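Side-chain contacts in nucleoside hydrolase, putative (Trypanosoma brucei, PDB 3FZ0), which belongs to the nucleoside hydrolase family, alpha/beta proteins built on a central, mostly parallel sheet with a calcium ion bound in the active site: residues D19-M24 against E247-R252; T13-D18 against E51-L56; D58-D63 against R353-Y358. The protein carries 2 engineered substitutions. One frame throughout, in Å; residues are numbered along the deposited sequence.

Interaction 1 (D19-M24 against E247-R252); sequences DAIAIM and EKLFQR. With CA (calcium ion), chain G.
The calcium site of this nucleoside hydrolase is built around the start of helix 17-27, and on another side of that helix Ala20 and Ile21 pack against Leu249 and Phe250, where helix 241-249 gives way to helix 251-257. All four touching residues are buried, and the contact is purely apolar, with no hydrogen bond across it. Leu249 leads with one branch: Leu249 CD2 comes to 3.7 Å from Ala20 CB. Ile21 CD1 is looser, 4.3 Å from Leu249 CD2. The leucine gets there because its CG is anti to the backbone N (chi1 -177°), which carries the branched end out toward the helix. Phe250 is met by Ile21, whose chain crosses the aromatic side chain at about a right angle; Ile21 CG1 sits 3.5 Å from Phe250 CE1. The methyl CD2 of Leu249 also lies in the plane of the Phe250 ring, at its edge, and Phe86 makes an edge-to-face pair with that ring. Around the contact, Phe91 touches both Ala20 and Leu249, and Ile21 reaches on to Ala284 and to Leu352 of helix 345-356. The same turn of helix also carries Asp19, next to Ala20, which turns its carboxylate to the metal. It binds the calcium ion through both oxygens, the distance to the ion being 2.6 Å from Asp19 OD1 and 2.5 Å from Asp19 OD2, and OD1 also accepts a hydrogen bond from the backbone N of Gly16.

Interaction 2 (T13-D18 against E51-L56); sequences TDCGGD and ENIGKL. With CA (calcium ion), chain G.
Asn52 of helix 46-60 reaches across to Cys15, in the aspartate-rich DxDxxxDD loop that is the calcium-binding signature of nucleoside hydrolases. Starting at the base, Asn52 CB lies 4.1 Å from CB of Cys15. Its CG is anti to the carbonyl carbon (chi1 -60°), which aims the amide at the loop. At the tip, ND2 donates to the backbone O of Cys15 at 2.9 Å from Asn52 ND2, with an N-H...O angle of 161°; the nitrogen lies in the carbonyl plane, and the oxygen stays close to the amide plane. The rest of the amide is also held: ND2 has a second acceptor in Asp89 O, and OD1 takes a hydrogen bond from Gln48, so three partners fix how the group is turned. Beside it the contact is apolar, with Cys15 SG 3.8 Å from Ile53 CG1, while the methyls of Thr13 CG2 and Ile53 CD1 meet tip to tip at 4.1 Å. The hydroxyl of Thr13 is otherwise occupied. It is hydrogen-bonded to Asp19 and accepts from the backbone N of Cys15, an ST turn that shapes the loop. Next in the chain, Asp14 OD1 binds the calcium ion at 2.4 Å, and Asp18 OD1 accepts from water 3, a ligand of the same ion. The loop links strand 6-13 to helix 17-27 in a beta-alpha-beta crossover to strand 32-39, and Ile53 packs against both, touching Ile23 of that helix and Ile37 and Val39 of that strand.

Interaction 3 (D58-D63 against R353-Y358); sequences DLYDAD and RDIVEY
Tyr60 makes a small, partly buried contact with Ile355 and Tyr358, part apolar and part water-mediated, where the C-terminal end of helix 46-60 comes close to the last turn of helix 345-356 and the residues just after it, near the end of the chain. The tyrosine does all the touching from the first segment. Its ring carbon CE2 is 4.1 Å from CD2 of Tyr358, and that carbon arrives at the edge of the Tyr60 ring, near its plane, as the two side chains cross obliquely. Farther out, the hydroxyl of Tyr60 passes 4.2 Å from Ile355 CG2, the two side chains being set at about a right angle. The same hydroxyl is hydrogen-bonded to water 4, at 2.5 Å from Tyr60 OH, and this water donates to the carbonyl of Ile355, 2.7 Å from Ile355 O, so it spans the two segments. In the alpha/beta fold, helix 46-60 is the connection from strand 32-39 to its parallel neighbour 66-68, and Tyr60 sits just where the helix ends. A Schellman motif closes it: Asp61 has positive phi, and of the two bonds back into the last turn, one runs from Asp61 N to Asp58 O at 3.0 Å. On the other segment, Tyr358 has its CG anti to the backbone N (chi1 176°), which sends the ring across to Tyr60. Trp242 of helix 241-249 stacks on the Tyr60 ring, and its NE1 donates to the backbone O of Tyr358. Thr28, just after helix 17-27, touches Tyr60, Ile355 and Tyr358 alike.

Helix 17-27 runs past all three contacts. Interactions 1 and 2, with centres about 8 Å apart, share the calcium ion and its three waters: one supplies Asp19, the other Asp14, and Leu134 and Asp283 complete the coordination. They also touch directly by packing, with Leu249 CD2 at 3.7 Å from Gly17 O. Interaction 3 is remote from the metal, Tyr60 OH being 16.5 Å from the calcium ion. It joins interaction 1 through Met24, whose CE lies 3.4 Å from Tyr60 OH, and through Ile355, whose CD1 is 3.7 Å from Ile21 O. Interactions 2 and 3 use successive parts of helix 46-60.

Interaction 1 (D19-M24 against E247-R252)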
loop_
_atom_site.group_PDB
_atom_site.type_symbol
_atom_site.label_atom_id
_atom_site.label_comp_id
_atom_site.label_asym_id
_atom_site.label_seq_id
_atom_site.Cartn_x
_atom_site.Cartn_y
_atom_site.Cartn_z
ATOM N N ASP B 19 10.836 -30.356 1.838
ATOM C CA ASP B 19 10.702 -30.680 0.411
ATOM C C ASP B 19 11.208 -32.097 0.075
ATOM O O ASP B 19 10.604 -32.822 -0.727
ATOM C CB ASP B 19 11.459 -29.668 -0.443
ATOM C CG ASP B 19 10.993 -28.251 -0.219
ATOM O OD1 ASP B 19 11.398 -27.622 0.774
ATOM O OD2 ASP B 19 10.210 -27.728 -1.045
ATOM N N ALA B 20 12.338 -32.487 0.657
ATOM C CA ALA B 20 12.886 -33.819 0.412
ATOM C C ALA B 20 11.945 -34.904 0.924
ATOM O O ALA B 20 11.689 -35.842 0.187
ATOM C CB ALA B 20 14.281 -33.974 1.009
ATOM N N ILE B 21 11.447 -34.783 2.164
ATOM C CA ILE B 21 10.468 -35.737 2.717
ATOM C C ILE B 21 9.216 -35.791 1.811
ATOM O O ILE B 21 8.682 -36.870 1.542
ATOM C CB ILE B 21 10.020 -35.368 4.181
ATOM C CG1 ILE B 21 11.223 -35.366 5.138
ATOM C CG2 ILE B 21 8.874 -36.322 4.682
ATOM C CD1 ILE B 21 11.954 -36.698 5.261
ATOM N N ALA B 22 8.756 -34.631 1.349
ATOM C CA ALA B 22 7.586 -34.589 0.444
ATOM C C ALA B 22 7.814 -35.353 -0.879
ATOM O O ALA B 22 6.936 -36.105 -1.348
ATOM C CB ALA B 22 7.169 -33.147 0.160
ATOM N N ILE B 23 8.991 -35.152 -1.481
ATOM C CA ILE B 23 9.313 -35.829 -2.743
ATOM C C ILE B 23 9.466 -37.333 -2.486
ATOM O O ILE B 23 9.023 -38.145 -3.295
ATOM C CB ILE B 23 10.561 -35.196 -3.445
ATOM C CG1 ILE B 23 10.254 -33.735 -3.827
ATOM C CG2 ILE B 23 10.957 -35.993 -4.666
ATOM C CD1 ILE B 23 11.464 -32.830 -4.026
ATOM N N MET B 24 10.052 -37.683 -1.350
ATOM C CA MET B 24 10.153 -39.062 -0.915
ATOM C C MET B 24 8.775 -39.693 -0.786
ATOM O O MET B 24 8.563 -40.847 -1.178
ATOM C CB MET B 24 10.945 -39.181 0.396
ATOM C CG MET B 24 12.454 -38.840 0.281
ATOM S SD MET B 24 13.355 -38.955 1.863
ATOM C CE MET B 24 13.982 -40.613 1.801
ATOM N N GLU B 247 17.883 -39.283 8.731
ATOM C CA GLU B 247 18.617 -38.840 9.933
ATOM C C GLU B 247 19.623 -37.724 9.631
ATOM O O GLU B 247 19.727 -36.764 10.405
ATOM C CB GLU B 247 19.288 -39.990 10.709
ATOM C CG GLU B 247 19.731 -39.596 12.092
ATOM C CD GLU B 247 20.513 -40.682 12.843
ATOM O OE1 GLU B 247 20.698 -40.517 14.056
ATOM O OE2 GLU B 247 20.953 -41.698 12.246
ATOM N N LYS B 248 20.345 -37.843 8.521
ATOM C CA LYS B 248 21.347 -36.848 8.156
ATOM C C LYS B 248 20.712 -35.538 7.683
ATOM O O LYS B 248 21.206 -34.450 7.981
ATOM C CB LYS B 248 22.281 -37.403 7.079
ATOM C CG LYS B 248 23.369 -38.364 7.574
ATOM C CD LYS B 248 24.096 -38.904 6.358
ATOM C CE LYS B 248 25.048 -39.995 6.683
ATOM N NZ LYS B 248 25.680 -40.437 5.421
ATOM N N LEU B 249 19.615 -35.660 6.938
ATOM C CA LEU B 249 18.882 -34.510 6.412
ATOM C C LEU B 249 18.310 -33.598 7.492
ATOM O O LEU B 249 18.305 -32.387 7.329
ATOM C CB LEU B 249 17.748 -35.010 5.548
ATOM C CG LEU B 249 16.895 -34.002 4.834
ATOM C CD1 LEU B 249 17.664 -33.293 3.699
ATOM C CD2 LEU B 249 15.690 -34.750 4.322
ATOM N N PHE B 250 17.864 -34.192 8.601
ATOM C CA PHE B 250 17.155 -33.482 9.671
ATOM C C PHE B 250 18.057 -33.138 10.860
ATOM O O PHE B 250 17.591 -32.569 11.839
ATOM C CB PHE B 250 15.941 -34.316 10.155
ATOM C CG PHE B 250 14.654 -34.002 9.443
ATOM C CD1 PHE B 250 14.563 -34.092 8.063
ATOM C CD2 PHE B 250 13.531 -33.598 10.175
ATOM C CE1 PHE B 250 13.384 -33.792 7.404
ATOM C CE2 PHE B 250 12.332 -33.270 9.531
ATOM C CZ PHE B 250 12.256 -33.379 8.124
ATOM N N GLN B 251 19.341 -33.485 10.782
ATOM C CA GLN B 251 20.230 -33.363 11.959
ATOM C C GLN B 251 20.362 -31.933 12.496
ATOM O O GLN B 251 20.397 -31.725 13.712
ATOM C CB GLN B 251 21.611 -34.019 11.739
ATOM C CG GLN B 251 22.534 -33.343 10.711
ATOM C CD GLN B 251 23.824 -34.125 10.455
ATOM O OE1 GLN B 251 24.074 -34.608 9.351
ATOM N NE2 GLN B 251 24.644 -34.257 11.486
ATOM N N ARG B 252 20.399 -30.947 11.596
ATOM C CA ARG B 252 20.506 -29.542 12.013
ATOM C C ARG B 252 19.178 -29.076 12.589
ATOM O O ARG B 252 19.136 -28.609 13.720
ATOM C CB ARG B 252 20.965 -28.638 10.849
ATOM C CG ARG B 252 22.185 -29.162 10.090
ATOM C CD ARG B 252 23.400 -29.341 11.021
ATOM N NE ARG B 252 24.395 -30.196 10.392
ATOM C CZ ARG B 252 25.659 -30.322 10.789
ATOM N NH1 ARG B 252 26.112 -29.624 11.820
ATOM N NH2 ARG B 252 26.483 -31.140 10.142
HETATM CA CA CA G . 9.542 -25.849 0.493
HETATM O O HOH W 1 7.675 -25.098 1.599
HETATM O O HOH W 2 9.860 -23.204 0.930
HETATM O O HOH W 3 10.389 -25.837 2.790
#

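Interaction 2 (T13-D18 against E51-L56)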
loop_
_atom_site.group_PDB
_atom_site.type_symbol
_atom_site.label_atom_id
_atom_site.label_comp_id
_atom_site.label_asym_id
_atom_site.label_seq_id
_atom_site.Cartn_x
_atom_site.Cartn_y
_atom_site.Cartn_z
ATOM N N THR B 13 9.680 -26.902 -6.343
ATOM C CA THR B 13 10.257 -26.975 -5.018
ATOM C C THR B 13 11.477 -26.071 -4.806
ATOM O O THR B 13 12.252 -25.815 -5.743
ATOM C CB THR B 13 10.639 -28.473 -4.649
ATOM O OG1 THR B 13 11.231 -28.519 -3.347
ATOM C CG2 THR B 13 11.624 -29.053 -5.646
ATOM N N ASP B 14 11.645 -25.603 -3.571
ATOM C CA ASP B 14 12.855 -24.899 -3.189
ATOM C C ASP B 14 13.824 -25.760 -2.348
ATOM O O ASP B 14 14.753 -25.234 -1.708
ATOM C CB ASP B 14 12.559 -23.547 -2.520
ATOM C CG ASP B 14 11.918 -23.674 -1.128
ATOM O OD1 ASP B 14 11.194 -24.655 -0.854
ATOM O OD2 ASP B 14 12.112 -22.762 -0.302
ATOM N N CYS B 15 13.587 -27.068 -2.331
ATOM C CA CYS B 15 14.649 -28.047 -2.050
ATOM C C CYS B 15 15.205 -28.046 -0.633
ATOM O O CYS B 15 16.399 -28.291 -0.427
ATOM C CB CYS B 15 15.793 -27.892 -3.059
ATOM S SG CYS B 15 15.166 -27.658 -4.744
ATOM N N GLY B 16 14.343 -27.744 0.336
ATOM C CA GLY B 16 14.691 -27.873 1.751
ATOM C C GLY B 16 14.389 -29.264 2.319
ATOM O O GLY B 16 13.939 -30.170 1.600
ATOM N N GLY B 17 14.629 -29.420 3.626
ATOM C CA GLY B 17 14.448 -30.690 4.315
ATOM C C GLY B 17 13.045 -31.242 4.138
ATOM O O GLY B 17 12.870 -32.407 3.741
ATOM N N ASP B 18 12.027 -30.418 4.392
ATOM C CA ASP B 18 10.643 -30.898 4.217
ATOM C C ASP B 18 10.233 -31.102 2.751
ATOM O O ASP B 18 9.429 -31.975 2.437
ATOM C CB ASP B 18 9.629 -30.105 5.070
ATOM C CG ASP B 18 9.407 -28.677 4.573
ATOM O OD1 ASP B 18 10.412 -27.939 4.366
ATOM O OD2 ASP B 18 8.201 -28.322 4.373
ATOM N N GLU B 51 21.655 -29.114 -6.569
ATOM C CA GLU B 51 22.544 -30.074 -5.916
ATOM C C GLU B 51 21.792 -30.971 -4.936
ATOM O O GLU B 51 22.045 -32.192 -4.865
ATOM C CB GLU B 51 23.687 -29.361 -5.208
ATOM C CG GLU B 51 24.625 -28.591 -6.158
ATOM C CD GLU B 51 25.350 -29.485 -7.187
ATOM O OE1 GLU B 51 25.857 -30.561 -6.809
ATOM O OE2 GLU B 51 25.439 -29.109 -8.377
ATOM N N ASN B 52 20.842 -30.370 -4.204
ATOM C CA ASN B 52 19.997 -31.133 -3.255
ATOM C C ASN B 52 19.126 -32.181 -3.954
ATOM O O ASN B 52 19.171 -33.359 -3.571
ATOM C CB ASN B 52 19.156 -30.208 -2.373
ATOM C CG ASN B 52 19.987 -29.273 -1.543
ATOM O OD1 ASN B 52 21.227 -29.385 -1.489
ATOM N ND2 ASN B 52 19.316 -28.347 -0.862
ATOM N N ILE B 53 18.376 -31.770 -4.984
ATOM C CA ILE B 53 17.570 -32.702 -5.773
ATOM C C ILE B 53 18.442 -33.837 -6.336
ATOM O O ILE B 53 18.070 -35.007 -6.244
ATOM C CB ILE B 53 16.758 -31.998 -6.925
ATOM C CG1 ILE B 53 15.680 -31.052 -6.383
ATOM C CG2 ILE B 53 16.075 -33.032 -7.831
ATOM C CD1 ILE B 53 14.854 -31.604 -5.208
ATOM N N GLY B 54 19.618 -33.500 -6.853
ATOM C CA GLY B 54 20.543 -34.474 -7.379
ATOM C C GLY B 54 20.955 -35.488 -6.352
ATOM O O GLY B 54 21.019 -36.688 -6.667
ATOM N N LYS B 55 21.240 -35.037 -5.124
ATOM C CA LYS B 55 21.598 -35.963 -4.021
ATOM C C LYS B 55 20.408 -36.824 -3.633
ATOM O O LYS B 55 20.580 -38.022 -3.387
ATOM C CB LYS B 55 22.147 -35.220 -2.795
ATOM C CG LYS B 55 23.471 -34.485 -3.063
ATOM C CD LYS B 55 23.793 -33.471 -1.988
ATOM C CE LYS B 55 25.159 -32.883 -2.224
ATOM N NZ LYS B 55 25.648 -32.107 -1.077
ATOM N N LEU B 56 19.204 -36.232 -3.603
ATOM C CA LEU B 56 17.998 -37.024 -3.320
ATOM C C LEU B 56 17.704 -38.090 -4.403
ATOM O O LEU B 56 17.378 -39.222 -4.075
ATOM C CB LEU B 56 16.790 -36.109 -3.123
ATOM C CG LEU B 56 15.411 -36.764 -2.931
ATOM C CD1 LEU B 56 15.363 -37.616 -1.656
ATOM C CD2 LEU B 56 14.348 -35.640 -2.873
HETATM CA CA CA G . 9.542 -25.849 0.493
HETATM O O HOH W 3 10.389 -25.837 2.790
HETATM O O HOH W 1 7.675 -25.098 1.599
HETATM O O HOH W 2 9.860 -23.204 0.930
#

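Interaction 3 (D58-D63 against R353-Y358)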
loop_
_atom_site.group_PDB
_atom_site.type_symbol
_atom_site.label_atom_id
_atom_site.label_comp_id
_atom_site.label_asym_id
_atom_site.label_seq_id
_atom_site.Cartn_x
_atom_site.Cartn_y
_atom_site.Cartn_z
ATOM N N ASP B 58 19.966 -39.490 -6.488
ATOM C CA ASP B 58 21.016 -40.512 -6.306
ATOM C C ASP B 58 20.548 -41.620 -5.371
ATOM O O ASP B 58 20.649 -42.800 -5.706
ATOM C CB ASP B 58 22.300 -39.897 -5.728
ATOM C CG ASP B 58 23.088 -39.106 -6.752
ATOM O OD1 ASP B 58 22.880 -39.309 -7.986
ATOM O OD2 ASP B 58 23.945 -38.307 -6.324
ATOM N N LEU B 59 20.015 -41.220 -4.214
ATOM C CA LEU B 59 19.508 -42.150 -3.223
ATOM C C LEU B 59 18.571 -43.191 -3.857
ATOM O O LEU B 59 18.693 -44.370 -3.600
ATOM C CB LEU B 59 18.822 -41.378 -2.104
ATOM C CG LEU B 59 18.472 -42.144 -0.825
ATOM C CD1 LEU B 59 19.766 -42.649 -0.124
ATOM C CD2 LEU B 59 17.642 -41.296 0.119
ATOM N N TYR B 60 17.669 -42.741 -4.720
ATOM C CA TYR B 60 16.675 -43.602 -5.354
ATOM C C TYR B 60 17.128 -44.234 -6.662
ATOM O O TYR B 60 16.455 -45.096 -7.203
ATOM C CB TYR B 60 15.400 -42.799 -5.601
ATOM C CG TYR B 60 14.621 -42.584 -4.341
ATOM C CD1 TYR B 60 14.880 -41.481 -3.508
ATOM C CD2 TYR B 60 13.643 -43.499 -3.951
ATOM C CE1 TYR B 60 14.163 -41.298 -2.331
ATOM C CE2 TYR B 60 12.935 -43.313 -2.780
ATOM C CZ TYR B 60 13.195 -42.222 -1.985
ATOM O OH TYR B 60 12.477 -42.054 -0.835
ATOM N N ASP B 61 18.266 -43.781 -7.168
ATOM C CA ASP B 61 18.669 -44.070 -8.530
ATOM C C ASP B 61 17.656 -43.698 -9.571
ATOM O O ASP B 61 17.530 -44.394 -10.557
ATOM C CB ASP B 61 18.924 -45.544 -8.677
ATOM C CG ASP B 61 20.327 -45.827 -8.962
ATOM O OD1 ASP B 61 20.791 -45.487 -10.089
ATOM O OD2 ASP B 61 20.957 -46.386 -8.040
ATOM N N ALA B 62 16.914 -42.624 -9.346
ATOM C CA ALA B 62 15.806 -42.268 -10.234
ATOM C C ALA B 62 16.290 -41.393 -11.378
ATOM O O ALA B 62 17.088 -40.467 -11.163
ATOM C CB ALA B 62 14.712 -41.556 -9.454
ATOM N N ASP B 63 15.798 -41.671 -12.583
ATOM C CA ASP B 63 16.121 -40.833 -13.736
ATOM C C ASP B 63 15.091 -39.729 -14.015
ATOM O O ASP B 63 14.963 -39.262 -15.138
ATOM C CB ASP B 63 16.426 -41.691 -14.968
ATOM C CG ASP B 63 17.646 -42.609 -14.744
ATOM O OD1 ASP B 63 18.629 -42.146 -14.098
ATOM O OD2 ASP B 63 17.626 -43.796 -15.183
ATOM N N ARG B 353 5.736 -43.469 7.383
ATOM C CA ARG B 353 6.139 -44.836 7.669
ATOM C C ARG B 353 6.444 -45.558 6.345
ATOM O O ARG B 353 7.440 -46.267 6.236
ATOM C CB ARG B 353 5.050 -45.576 8.475
ATOM C CG ARG B 353 5.498 -46.167 9.834
ATOM C CD ARG B 353 4.396 -47.012 10.587
ATOM N NE ARG B 353 3.091 -46.333 10.648
ATOM C CZ ARG B 353 2.637 -45.608 11.679
ATOM N NH1 ARG B 353 3.347 -45.478 12.804
ATOM N NH2 ARG B 353 1.444 -45.007 11.583
ATOM N N ASP B 354 5.624 -45.324 5.334
ATOM C CA ASP B 354 5.783 -45.989 4.046
ATOM C C ASP B 354 7.055 -45.575 3.307
ATOM O O ASP B 354 7.622 -46.391 2.556
ATOM C CB ASP B 354 4.541 -45.835 3.166
ATOM C CG ASP B 354 3.392 -46.712 3.631
ATOM O OD1 ASP B 354 2.262 -46.485 3.166
ATOM O OD2 ASP B 354 3.592 -47.624 4.481
ATOM N N ILE B 355 7.535 -44.356 3.550
ATOM C CA ILE B 355 8.818 -43.953 2.986
ATOM C C ILE B 355 9.953 -44.910 3.394
ATOM O O ILE B 355 10.723 -45.347 2.538
ATOM C CB ILE B 355 9.201 -42.510 3.369
ATOM C CG1 ILE B 355 8.190 -41.528 2.811
ATOM C CG2 ILE B 355 10.623 -42.171 2.894
ATOM C CD1 ILE B 355 8.328 -40.111 3.364
ATOM N N VAL B 356 10.051 -45.239 4.687
ATOM C CA VAL B 356 11.212 -46.001 5.163
ATOM C C VAL B 356 11.104 -47.499 4.876
ATOM O O VAL B 356 12.070 -48.261 5.076
ATOM C CB VAL B 356 11.575 -45.680 6.644
ATOM C CG1 VAL B 356 11.886 -44.207 6.815
ATOM C CG2 VAL B 356 10.471 -46.125 7.628
ATOM N N GLU B 357 9.927 -47.920 4.413
ATOM C CA GLU B 357 9.640 -49.339 4.150
ATOM C C GLU B 357 9.618 -49.636 2.633
ATOM O O GLU B 357 9.257 -50.723 2.182
ATOM C CB GLU B 357 8.308 -49.753 4.785
ATOM C CG GLU B 357 8.247 -49.773 6.299
ATOM C CD GLU B 357 6.845 -50.145 6.774
ATOM O OE1 GLU B 357 5.937 -50.086 5.929
ATOM O OE2 GLU B 357 6.640 -50.525 7.951
ATOM N N TYR B 358 9.997 -48.654 1.842
ATOM C CA TYR B 358 9.867 -48.762 0.402
ATOM C C TYR B 358 10.906 -49.721 -0.210
ATOM O O TYR B 358 12.109 -49.636 0.069
ATOM C CB TYR B 358 10.004 -47.381 -0.228
ATOM C CG TYR B 358 9.990 -47.334 -1.746
ATOM C CD1 TYR B 358 8.809 -47.563 -2.458
ATOM C CD2 TYR B 358 11.143 -47.041 -2.474
ATOM C CE1 TYR B 358 8.772 -47.515 -3.834
ATOM C CE2 TYR B 358 11.126 -46.990 -3.876
ATOM C CZ TYR B 358 9.921 -47.212 -4.548
ATOM O OH TYR B 358 9.871 -47.146 -5.935
HETATM O O HOH W 4 12.012 -44.213 0.416
#